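Local coordinates for protein DyP-type peroxidase (Pleurotus ostreatus PC15, PDB 6FSK) that is a heme-b enzyme of the dye-decolorizing peroxidase family, probably using hydrogen peroxide to oxidise dyes, and probably also oxidises Mn(II) at a non-canonical site, at residues Tyr244-Val249 against Val463-Glu468; Arg356-Gly361 against Gly379-Cys384; Leu109-Ser114 against Ile431-Gly436. The protein carries 1 engineered substitution. All coordinates share one frame; numbering follows the deposited sequence.

Contact 1: residues Tyr244-Val249 against Val463-Glu468; sequences YLFQMV and VPRGGE. With HEM (protoporphyrin IX containing Fe), chain C.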
# COMPACT_ATOMS: atom_id res chain seq x y z
N TYR A 244 0.00 -2.84 9.13
CA TYR A 244 -0.84 -4.01 9.46
C TYR A 244 -2.27 -3.57 9.70
O TYR A 244 -2.55 -2.97 10.77
CB TYR A 244 -0.24 -4.61 10.72
CG TYR A 244 -0.70 -5.98 11.12
CD1 TYR A 244 -1.38 -6.82 10.30
CD2 TYR A 244 -0.30 -6.48 12.37
CE1 TYR A 244 -1.71 -8.13 10.68
CE2 TYR A 244 -0.66 -7.74 12.74
CZ TYR A 244 -1.31 -8.56 11.91
OH TYR A 244 -1.64 -9.88 12.34
N LEU A 245 -3.06 -3.63 8.64
CA LEU A 245 -4.35 -2.91 8.63
C LEU A 245 -5.52 -3.83 8.83
O LEU A 245 -5.88 -4.58 7.94
CB LEU A 245 -4.53 -2.09 7.37
CG LEU A 245 -3.46 -1.01 7.19
CD1 LEU A 245 -3.73 -0.26 5.85
CD2 LEU A 245 -3.38 0.04 8.28
N PHE A 246 -6.10 -3.84 10.02
CA PHE A 246 -7.26 -4.73 10.25
C PHE A 246 -8.49 -4.05 9.64
O PHE A 246 -8.60 -2.81 9.71
CB PHE A 246 -7.45 -4.95 11.77
CG PHE A 246 -6.51 -5.95 12.33
CD1 PHE A 246 -5.18 -5.68 12.45
CD2 PHE A 246 -6.94 -7.20 12.73
CE1 PHE A 246 -4.26 -6.65 12.87
CE2 PHE A 246 -6.04 -8.13 13.24
CZ PHE A 246 -4.70 -7.85 13.31
N GLN A 247 -9.37 -4.84 9.08
CA GLN A 247 -10.60 -4.32 8.50
C GLN A 247 -11.81 -4.84 9.27
O GLN A 247 -11.90 -6.01 9.61
CB GLN A 247 -10.68 -4.74 7.06
CG GLN A 247 -9.59 -4.03 6.22
CD GLN A 247 -9.56 -4.56 4.82
OE1 GLN A 247 -8.57 -5.11 4.43
NE2 GLN A 247 -10.52 -4.28 4.02
N MET A 248 -12.77 -3.96 9.45
CA MET A 248 -14.01 -4.22 10.14
C MET A 248 -15.14 -4.40 9.12
O MET A 248 -15.85 -3.46 8.79
CB MET A 248 -14.24 -3.04 11.13
CG MET A 248 -13.04 -2.72 12.01
SD MET A 248 -12.44 -4.09 12.99
CE MET A 248 -13.71 -4.10 14.19
N VAL A 249 -15.24 -5.62 8.58
CA VAL A 249 -16.06 -5.91 7.43
C VAL A 249 -17.54 -5.84 7.69
O VAL A 249 -18.25 -5.16 6.97
CB VAL A 249 -15.58 -7.15 6.65
CG1 VAL A 249 -16.38 -7.38 5.40
CG2 VAL A 249 -14.13 -6.93 6.31
N VAL A 463 -8.26 -0.32 11.01
CA VAL A 463 -7.61 -0.11 12.31
C VAL A 463 -6.13 -0.55 12.18
O VAL A 463 -5.85 -1.74 11.98
CB VAL A 463 -8.23 -0.98 13.30
CG1 VAL A 463 -7.60 -0.78 14.70
CG2 VAL A 463 -9.74 -0.60 13.48
N PRO A 464 -5.17 0.37 12.22
CA PRO A 464 -3.79 -0.05 12.18
C PRO A 464 -3.35 -0.70 13.48
O PRO A 464 -3.64 -0.15 14.55
CB PRO A 464 -3.05 1.24 11.97
CG PRO A 464 -3.95 2.32 12.56
CD PRO A 464 -5.32 1.82 12.40
N ARG A 465 -2.67 -1.86 13.38
CA ARG A 465 -2.18 -2.54 14.55
C ARG A 465 -0.70 -2.82 14.55
O ARG A 465 -0.19 -3.58 15.41
CB ARG A 465 -3.00 -3.79 14.74
CG ARG A 465 -4.46 -3.52 15.11
CD ARG A 465 -4.68 -3.01 16.53
NE ARG A 465 -4.41 -4.08 17.52
CZ ARG A 465 -4.11 -3.86 18.79
NH1 ARG A 465 -4.02 -2.65 19.24
NH2 ARG A 465 -4.00 -4.91 19.59
N GLY A 466 0.03 -2.17 13.65
CA GLY A 466 1.46 -2.32 13.60
C GLY A 466 1.99 -1.75 12.30
O GLY A 466 1.22 -1.52 11.35
N GLY A 467 3.29 -1.54 12.27
CA GLY A 467 3.89 -1.02 11.05
C GLY A 467 5.31 -0.66 11.26
O GLY A 467 5.75 -0.51 12.37
N GLU A 468 6.09 -0.62 10.18
CA GLU A 468 7.42 0.01 10.23
C GLU A 468 7.82 0.39 8.79
O GLU A 468 7.19 -0.04 7.81
CB GLU A 468 8.43 -0.90 10.91
CG GLU A 468 9.86 -0.39 11.13
CD GLU A 468 9.96 0.97 11.83
OE1 GLU A 468 10.52 1.00 12.97
OE2 GLU A 468 9.58 2.06 11.31
CHA HEM C . -6.34 1.98 -4.58
CHB HEM C . -8.44 -0.50 -1.01
CHC HEM C . -5.14 1.22 2.04
CHD HEM C . -3.21 3.96 -1.46
C1A HEM C . -7.23 1.13 -3.90
C2A HEM C . -8.32 0.41 -4.48
C3A HEM C . -8.87 -0.32 -3.51
C4A HEM C . -8.18 0.02 -2.30
CMA HEM C . -10.08 -1.18 -3.62
CAA HEM C . -8.75 0.51 -5.94
CBA HEM C . -8.18 -0.51 -6.92
CGA HEM C . -6.71 -0.30 -7.19
O1A HEM C . -6.34 0.62 -7.92
O2A HEM C . -5.90 -1.10 -6.66
C1B HEM C . -7.74 -0.26 0.18
C2B HEM C . -7.98 -0.85 1.41
C3B HEM C . -7.04 -0.42 2.30
C4B HEM C . -6.21 0.52 1.53
CMB HEM C . -9.11 -1.79 1.74
CAB HEM C . -6.80 -0.68 3.74
CBB HEM C . -7.25 -1.75 4.36
C1C HEM C . -4.36 2.17 1.45
C2C HEM C . -3.36 2.98 2.01
C3C HEM C . -2.81 3.78 1.05
C4C HEM C . -3.46 3.41 -0.19
CMC HEM C . -2.94 2.91 3.45
CAC HEM C . -1.80 4.87 1.09
CBC HEM C . -1.55 5.62 2.18
C1D HEM C . -3.89 3.57 -2.62
C2D HEM C . -3.44 4.06 -3.96
C3D HEM C . -4.32 3.44 -4.84
C4D HEM C . -5.27 2.70 -4.01
CMD HEM C . -2.30 4.94 -4.29
CAD HEM C . -4.40 3.62 -6.35
CBD HEM C . -5.19 4.81 -6.77
CGD HEM C . -5.14 5.02 -8.26
O1D HEM C . -6.27 5.17 -8.79
O2D HEM C . -4.09 4.93 -8.86
NA HEM C . -7.19 0.98 -2.51
NB HEM C . -6.73 0.63 0.27
NC HEM C . -4.50 2.56 0.09
ND HEM C . -5.01 2.84 -2.71
FE HEM C . -5.91 1.81 -1.22

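Contact 2: residues Arg356-Gly361 against Gly379-Cys384; sequences RGIQFG and GLLFVC. With HEM (protoporphyrin IX containing Fe), chain C.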
# COMPACT_ATOMS: atom_id res chain seq x y z
N ARG A 356 1.99 -3.58 -2.98
CA ARG A 356 2.16 -5.03 -3.06
C ARG A 356 1.33 -5.68 -1.90
O ARG A 356 1.85 -6.60 -1.27
CB ARG A 356 3.61 -5.46 -2.98
CG ARG A 356 4.51 -4.86 -3.99
CD ARG A 356 4.25 -5.38 -5.40
NE ARG A 356 5.19 -4.85 -6.34
CZ ARG A 356 4.95 -4.53 -7.62
NH1 ARG A 356 3.78 -4.65 -8.16
NH2 ARG A 356 5.96 -4.05 -8.37
N GLY A 357 0.11 -5.22 -1.67
CA GLY A 357 -0.73 -5.78 -0.57
C GLY A 357 -1.09 -7.21 -0.73
O GLY A 357 -1.14 -7.78 -1.86
N ILE A 358 -1.32 -7.83 0.39
CA ILE A 358 -1.97 -9.12 0.39
C ILE A 358 -2.95 -9.11 1.58
O ILE A 358 -2.65 -8.60 2.65
CB ILE A 358 -0.94 -10.32 0.50
CG1 ILE A 358 -1.62 -11.68 0.27
CG2 ILE A 358 -0.14 -10.32 1.78
CD1 ILE A 358 -0.66 -12.86 0.10
N GLN A 359 -4.04 -9.82 1.40
CA GLN A 359 -5.02 -9.93 2.41
C GLN A 359 -4.56 -10.85 3.54
O GLN A 359 -3.65 -11.65 3.36
CB GLN A 359 -6.31 -10.49 1.83
CG GLN A 359 -6.91 -9.83 0.57
CD GLN A 359 -6.47 -10.47 -0.72
OE1 GLN A 359 -5.33 -10.86 -0.86
NE2 GLN A 359 -7.36 -10.60 -1.64
N PHE A 360 -5.23 -10.72 4.71
CA PHE A 360 -5.08 -11.75 5.73
C PHE A 360 -6.40 -12.06 6.37
O PHE A 360 -7.30 -11.20 6.41
CB PHE A 360 -4.01 -11.43 6.77
CG PHE A 360 -4.43 -10.35 7.75
CD1 PHE A 360 -4.24 -9.01 7.47
CD2 PHE A 360 -5.02 -10.70 8.98
CE1 PHE A 360 -4.61 -8.03 8.41
CE2 PHE A 360 -5.37 -9.71 9.89
CZ PHE A 360 -5.14 -8.40 9.61
N GLY A 361 -6.48 -13.27 6.98
CA GLY A 361 -7.69 -13.60 7.72
C GLY A 361 -8.68 -14.40 7.03
O GLY A 361 -8.69 -14.49 5.80
N GLY A 379 -7.88 -8.50 7.28
CA GLY A 379 -7.46 -7.18 6.74
C GLY A 379 -6.46 -7.25 5.62
O GLY A 379 -6.52 -8.13 4.77
N LEU A 380 -5.60 -6.27 5.61
CA LEU A 380 -4.62 -6.08 4.55
C LEU A 380 -3.24 -5.93 5.18
O LEU A 380 -3.03 -5.11 6.07
CB LEU A 380 -4.98 -4.85 3.72
CG LEU A 380 -4.17 -4.58 2.48
CD1 LEU A 380 -4.43 -5.63 1.43
CD2 LEU A 380 -4.56 -3.20 1.93
N LEU A 381 -2.30 -6.73 4.70
CA LEU A 381 -0.86 -6.43 4.92
C LEU A 381 -0.45 -5.44 3.86
O LEU A 381 -0.13 -5.84 2.72
CB LEU A 381 -0.09 -7.70 4.86
CG LEU A 381 -0.49 -8.84 5.79
CD1 LEU A 381 0.45 -10.04 5.65
CD2 LEU A 381 -0.67 -8.39 7.22
N PHE A 382 -0.62 -4.17 4.19
CA PHE A 382 -0.34 -3.10 3.22
C PHE A 382 1.18 -2.94 3.09
O PHE A 382 1.85 -2.75 4.07
CB PHE A 382 -0.94 -1.78 3.72
CG PHE A 382 -0.63 -0.63 2.84
CD1 PHE A 382 -1.48 -0.27 1.80
CD2 PHE A 382 0.45 0.13 3.09
CE1 PHE A 382 -1.14 0.79 0.94
CE2 PHE A 382 0.73 1.25 2.28
CZ PHE A 382 -0.06 1.55 1.21
N VAL A 383 1.67 -3.02 1.88
CA VAL A 383 3.05 -2.74 1.59
C VAL A 383 3.13 -1.80 0.39
O VAL A 383 2.42 -2.04 -0.60
CB VAL A 383 3.85 -4.02 1.28
CG1 VAL A 383 5.20 -3.70 0.64
CG2 VAL A 383 4.04 -4.80 2.55
N CYS A 384 3.88 -0.74 0.43
CA CYS A 384 4.09 0.10 -0.78
C CYS A 384 5.55 0.53 -0.83
O CYS A 384 6.22 0.65 0.21
CB CYS A 384 3.14 1.31 -0.84
SG CYS A 384 3.50 2.62 0.32
CHA HEM C . -6.34 1.98 -4.58
CHB HEM C . -8.44 -0.50 -1.01
CHC HEM C . -5.14 1.22 2.04
CHD HEM C . -3.21 3.96 -1.46
C1A HEM C . -7.23 1.13 -3.90
C2A HEM C . -8.32 0.41 -4.48
C3A HEM C . -8.87 -0.32 -3.51
C4A HEM C . -8.18 0.02 -2.30
CMA HEM C . -10.08 -1.18 -3.62
CAA HEM C . -8.75 0.51 -5.94
CBA HEM C . -8.18 -0.51 -6.92
CGA HEM C . -6.71 -0.30 -7.19
O1A HEM C . -6.34 0.62 -7.92
O2A HEM C . -5.90 -1.10 -6.66
C1B HEM C . -7.74 -0.26 0.18
C2B HEM C . -7.98 -0.85 1.41
C3B HEM C . -7.04 -0.42 2.30
C4B HEM C . -6.21 0.52 1.53
CMB HEM C . -9.11 -1.79 1.74
CAB HEM C . -6.80 -0.68 3.74
CBB HEM C . -7.25 -1.75 4.36
C1C HEM C . -4.36 2.17 1.45
C2C HEM C . -3.36 2.98 2.01
C3C HEM C . -2.81 3.78 1.05
C4C HEM C . -3.46 3.41 -0.19
CMC HEM C . -2.94 2.91 3.45
CAC HEM C . -1.80 4.87 1.09
CBC HEM C . -1.55 5.62 2.18
C1D HEM C . -3.89 3.57 -2.62
C2D HEM C . -3.44 4.06 -3.96
C3D HEM C . -4.32 3.44 -4.84
C4D HEM C . -5.27 2.70 -4.01
CMD HEM C . -2.30 4.94 -4.29
CAD HEM C . -4.40 3.62 -6.35
CBD HEM C . -5.19 4.81 -6.77
CGD HEM C . -5.14 5.02 -8.26
O1D HEM C . -6.27 5.17 -8.79
O2D HEM C . -4.09 4.93 -8.86
NA HEM C . -7.19 0.98 -2.51
NB HEM C . -6.73 0.63 0.27
NC HEM C . -4.50 2.56 0.09
ND HEM C . -5.01 2.84 -2.71
FE HEM C . -5.91 1.81 -1.22
O HOH W 1 1.87 -7.29 1.43

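Contact 3: residues Leu109-Ser114 against Ile431-Gly436; sequences LGDPGS and IGQKVG. With HEM (protoporphyrin IX containing Fe), chain C.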
# COMPACT_ATOMS: atom_id res chain seq x y z
N LEU A 109 0.49 10.28 11.53
CA LEU A 109 -0.37 9.51 10.59
C LEU A 109 -1.81 9.49 11.04
O LEU A 109 -2.76 9.24 10.23
CB LEU A 109 0.11 8.09 10.34
CG LEU A 109 1.51 7.88 9.79
CD1 LEU A 109 1.83 6.39 9.72
CD2 LEU A 109 1.70 8.55 8.47
N GLY A 110 -2.05 9.68 12.34
CA GLY A 110 -3.40 9.66 12.88
C GLY A 110 -3.82 8.38 13.59
O GLY A 110 -5.02 8.24 13.91
N ASP A 111 -2.90 7.48 13.84
CA ASP A 111 -3.20 6.21 14.45
C ASP A 111 -3.76 6.46 15.86
O ASP A 111 -3.33 7.34 16.56
CB ASP A 111 -1.97 5.33 14.61
CG ASP A 111 -1.50 4.69 13.29
OD1 ASP A 111 -1.86 5.24 12.22
OD2 ASP A 111 -0.73 3.70 13.30
N PRO A 112 -4.69 5.59 16.26
CA PRO A 112 -5.08 5.58 17.69
C PRO A 112 -3.88 5.33 18.59
O PRO A 112 -2.93 4.61 18.22
CB PRO A 112 -6.06 4.42 17.78
CG PRO A 112 -6.51 4.12 16.38
CD PRO A 112 -5.28 4.45 15.53
N GLY A 113 -3.91 5.92 19.79
CA GLY A 113 -2.75 5.81 20.63
C GLY A 113 -2.93 6.64 21.88
O GLY A 113 -4.00 7.16 22.06
N SER A 114 -1.89 6.68 22.68
CA SER A 114 -1.91 7.54 23.89
C SER A 114 -0.62 8.20 24.06
O SER A 114 0.39 7.79 23.50
CB SER A 114 -2.29 6.70 25.11
OG SER A 114 -1.43 5.59 25.21
N ILE A 431 -9.35 4.92 4.67
CA ILE A 431 -8.10 5.07 5.42
C ILE A 431 -7.91 6.39 6.16
O ILE A 431 -6.96 6.53 6.91
CB ILE A 431 -6.82 4.83 4.53
CG1 ILE A 431 -6.71 5.89 3.41
CG2 ILE A 431 -6.80 3.48 3.89
CD1 ILE A 431 -5.36 6.09 2.82
N GLY A 432 -8.78 7.36 5.92
CA GLY A 432 -8.53 8.68 6.59
C GLY A 432 -8.61 8.62 8.10
O GLY A 432 -9.55 7.93 8.61
N GLN A 433 -7.68 9.21 8.82
CA GLN A 433 -7.65 9.16 10.27
C GLN A 433 -7.66 10.55 10.80
O GLN A 433 -7.06 11.48 10.20
CB GLN A 433 -6.36 8.47 10.75
CG GLN A 433 -6.32 7.03 10.34
CD GLN A 433 -5.24 6.20 11.04
OE1 GLN A 433 -5.57 5.23 11.78
NE2 GLN A 433 -4.00 6.59 10.85
N LYS A 434 -8.34 10.74 11.93
CA LYS A 434 -8.40 12.07 12.54
C LYS A 434 -7.57 11.92 13.85
O LYS A 434 -7.93 11.12 14.74
CB LYS A 434 -9.85 12.48 12.83
CG LYS A 434 -9.90 13.90 13.46
CD LYS A 434 -11.35 14.40 13.35
CE LYS A 434 -11.50 15.80 13.07
NZ LYS A 434 -12.92 16.17 13.12
N VAL A 435 -6.51 12.72 14.00
CA VAL A 435 -5.72 12.74 15.21
C VAL A 435 -6.63 13.02 16.45
O VAL A 435 -7.45 13.94 16.42
CB VAL A 435 -4.67 13.85 15.09
CG1 VAL A 435 -4.01 14.15 16.45
CG2 VAL A 435 -3.59 13.48 14.04
N GLY A 436 -6.50 12.16 17.43
CA GLY A 436 -7.39 12.16 18.60
C GLY A 436 -8.59 11.32 18.51
O GLY A 436 -9.37 11.24 19.47
CHA HEM C . -6.34 1.98 -4.58
CHB HEM C . -8.44 -0.50 -1.01
CHC HEM C . -5.14 1.22 2.04
CHD HEM C . -3.21 3.96 -1.46
C1A HEM C . -7.23 1.13 -3.90
C2A HEM C . -8.32 0.41 -4.48
C3A HEM C . -8.87 -0.32 -3.51
C4A HEM C . -8.18 0.02 -2.30
CMA HEM C . -10.08 -1.18 -3.62
CAA HEM C . -8.75 0.51 -5.94
CBA HEM C . -8.18 -0.51 -6.92
CGA HEM C . -6.71 -0.30 -7.19
O1A HEM C . -6.34 0.62 -7.92
O2A HEM C . -5.90 -1.10 -6.66
C1B HEM C . -7.74 -0.26 0.18
C2B HEM C . -7.98 -0.85 1.41
C3B HEM C . -7.04 -0.42 2.30
C4B HEM C . -6.21 0.52 1.53
CMB HEM C . -9.11 -1.79 1.74
CAB HEM C . -6.80 -0.68 3.74
CBB HEM C . -7.25 -1.75 4.36
C1C HEM C . -4.36 2.17 1.45
C2C HEM C . -3.36 2.98 2.01
C3C HEM C . -2.81 3.78 1.05
C4C HEM C . -3.46 3.41 -0.19
CMC HEM C . -2.94 2.91 3.45
CAC HEM C . -1.80 4.87 1.09
CBC HEM C . -1.55 5.62 2.18
C1D HEM C . -3.89 3.57 -2.62
C2D HEM C . -3.44 4.06 -3.96
C3D HEM C . -4.32 3.44 -4.84
C4D HEM C . -5.27 2.70 -4.01
CMD HEM C . -2.30 4.94 -4.29
CAD HEM C . -4.40 3.62 -6.35
CBD HEM C . -5.19 4.81 -6.77
CGD HEM C . -5.14 5.02 -8.26
O1D HEM C . -6.27 5.17 -8.79
O2D HEM C . -4.09 4.93 -8.86
NA HEM C . -7.19 0.98 -2.51
NB HEM C . -6.73 0.63 0.27
NC HEM C . -4.50 2.56 0.09
ND HEM C . -5.01 2.84 -2.71
FE HEM C . -5.91 1.81 -1.22
O HOH W 2 -6.56 8.75 16.10
O HOH W 3 -5.38 9.49 17.47

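Contact 1: residues Tyr244-Val249 against Val463-Glu468
Y244–F246 run antiparallel to V463–G466 as neighbouring strands, their axes 4.6 Å apart at the closest, with F246 and V463 as the hydrogen-bonded pair and L245 facing P464 as the non-hydrogen-bonded one. Four backbone bonds join them; the bond from Y244 N to G466 O is nearly straight at 173°. The side chains divide between the two faces of the sheet. On one, L245 crosses P464 at a slant, its CD2 resting 3.9 Å from P464 CB while CD1 lies 3.7 Å from heme vinyl carbon CAB. On the other, the aliphatic root of R465 bears on the F246 ring, R465 CG standing 3.5 Å from F246 CD1, and the same ring brings CE1 over the centre of the Y244 ring. Beyond the pairs, Q247 extends to the heme, OE1 lying 3.6 Å from vinyl carbon CBB, and its NE2 is held by E185. A leucine in place of Q247 would probably leave E185 OE2 without its amide donor and the heme vinyl less closely packed on that side. The contact illustrates a strand pair with divided duties: apolar contact with the cofactor through L245, and aromatic cover through F246 and Y244 on the reverse.

Contact 2: residues Arg356-Gly361 against Gly379-Cys384
R356–F360 pair antiparallel with G379–V383, the strand axes coming within 4.4 Å, and the hydrogen-bonded pairs I358–L381 and F360–G379 flank the non-hydrogen-bonded pair Q359–L380. Five backbone bonds close the ladder. That from I358 N to L381 O is the long one, at 3.3 Å, and the same carbonyl accepts a hydrogen bond from a water that also donates to R356 O, so a water links the R356 and L381 carbonyls beside the irregular part of the strand. L381 itself is the centre of an inverse gamma turn.

F360 lies against the backbone of the other strand. With chi1 at 74°, CG sits between the backbone N and the carbonyl carbon, which lays the ring flat across the opposite strand: G379 N stands 3.4 Å above its plane, over the centre. A CB on G379 would fall 2.9 Å from F360 CE1, so the glycine lets the ring lie directly on the backbone. L381 CD2 fills in beside it, 3.6 Å from F360 CD1, and L381 also runs alongside I358, the two pointing the same way with L381 CD1 3.9 Å from I358 CG2.

The opposite side belongs to the cofactor. L380 CD2 lies 3.7 Å from heme C3B, and F382, a heme-binding residue, brings CE1 to 3.3 Å from heme C2C. Q359, on the same side as L380, gives its NE2 to the carbonyls of H182 and H184, while R356 sends its guanidinium to those of D11 and I12.

The pairing therefore joins a hydrocarbon surface for the porphyrin to an aromatic–glycine contact behind it, and the buried NE2 of Q359 is satisfied by backbone carbonyls of H182 and H184.

Contact 3: residues Leu109-Ser114 against Ile431-Gly436
Q433 lays its whole side chain across the turn at G110. CB lies 3.4 Å from G110 O, against a glycine whose own CB, had it one, would clash with Q433 CB. CG lies beside the backbone N, anti to the carbonyl carbon (chi1 -66°), and the chain is extended from there (chi2 -167°), CD passing over the same peptide. OE1 comes to 3.7 Å from D111 CA and 3.8 Å from P112 CD. One NE2 bond, 2.9 Å and practically straight at 178°, runs in the amide plane to D111 OD1, meeting it on the anti side. The second goes to L109 O at 3.0 Å, the donor lying above that carbonyl's plane.

G110 closes helix 102-109 in a Schellman motif, and the amide binds just there. Neither acceptor relies on Q433 alone: D111 OD1 also makes a salt bridge with R243, and L109 O takes a bond from N402. Two residues before Q433, I431 CG2 lies above the porphyrin rim, 3.4 Å from heme CHC. One buried amide thus ties a helix end to a heme-lining loop, its two N–H groups shared between a backbone carbonyl and a carboxylate probably polarised by R243.

How the contacts relate
Along the chain the segments come in the order 109-114, 244-249, 356-361, 379-384, 431-436 and 463-468, so contact 2 is nested within the spans closed by both others, while contacts 1 and 3 cross. Contacts 1 and 2 belong to one antiparallel sheet, in which 462-472, 238-247, 379-386 and 354-360 lie side by side; their centres are about 9 Å apart, and L245 O probably accepts a bond from L380 N. Contact 3 lies outside this sheet, about 12 Å from contact 1 and 19 Å from contact 2 between centres, and touches contact 1 where P464 packs on Q433 and D111. All three reach the heme, so distant parts of the sequence converge on one cofactor pocket.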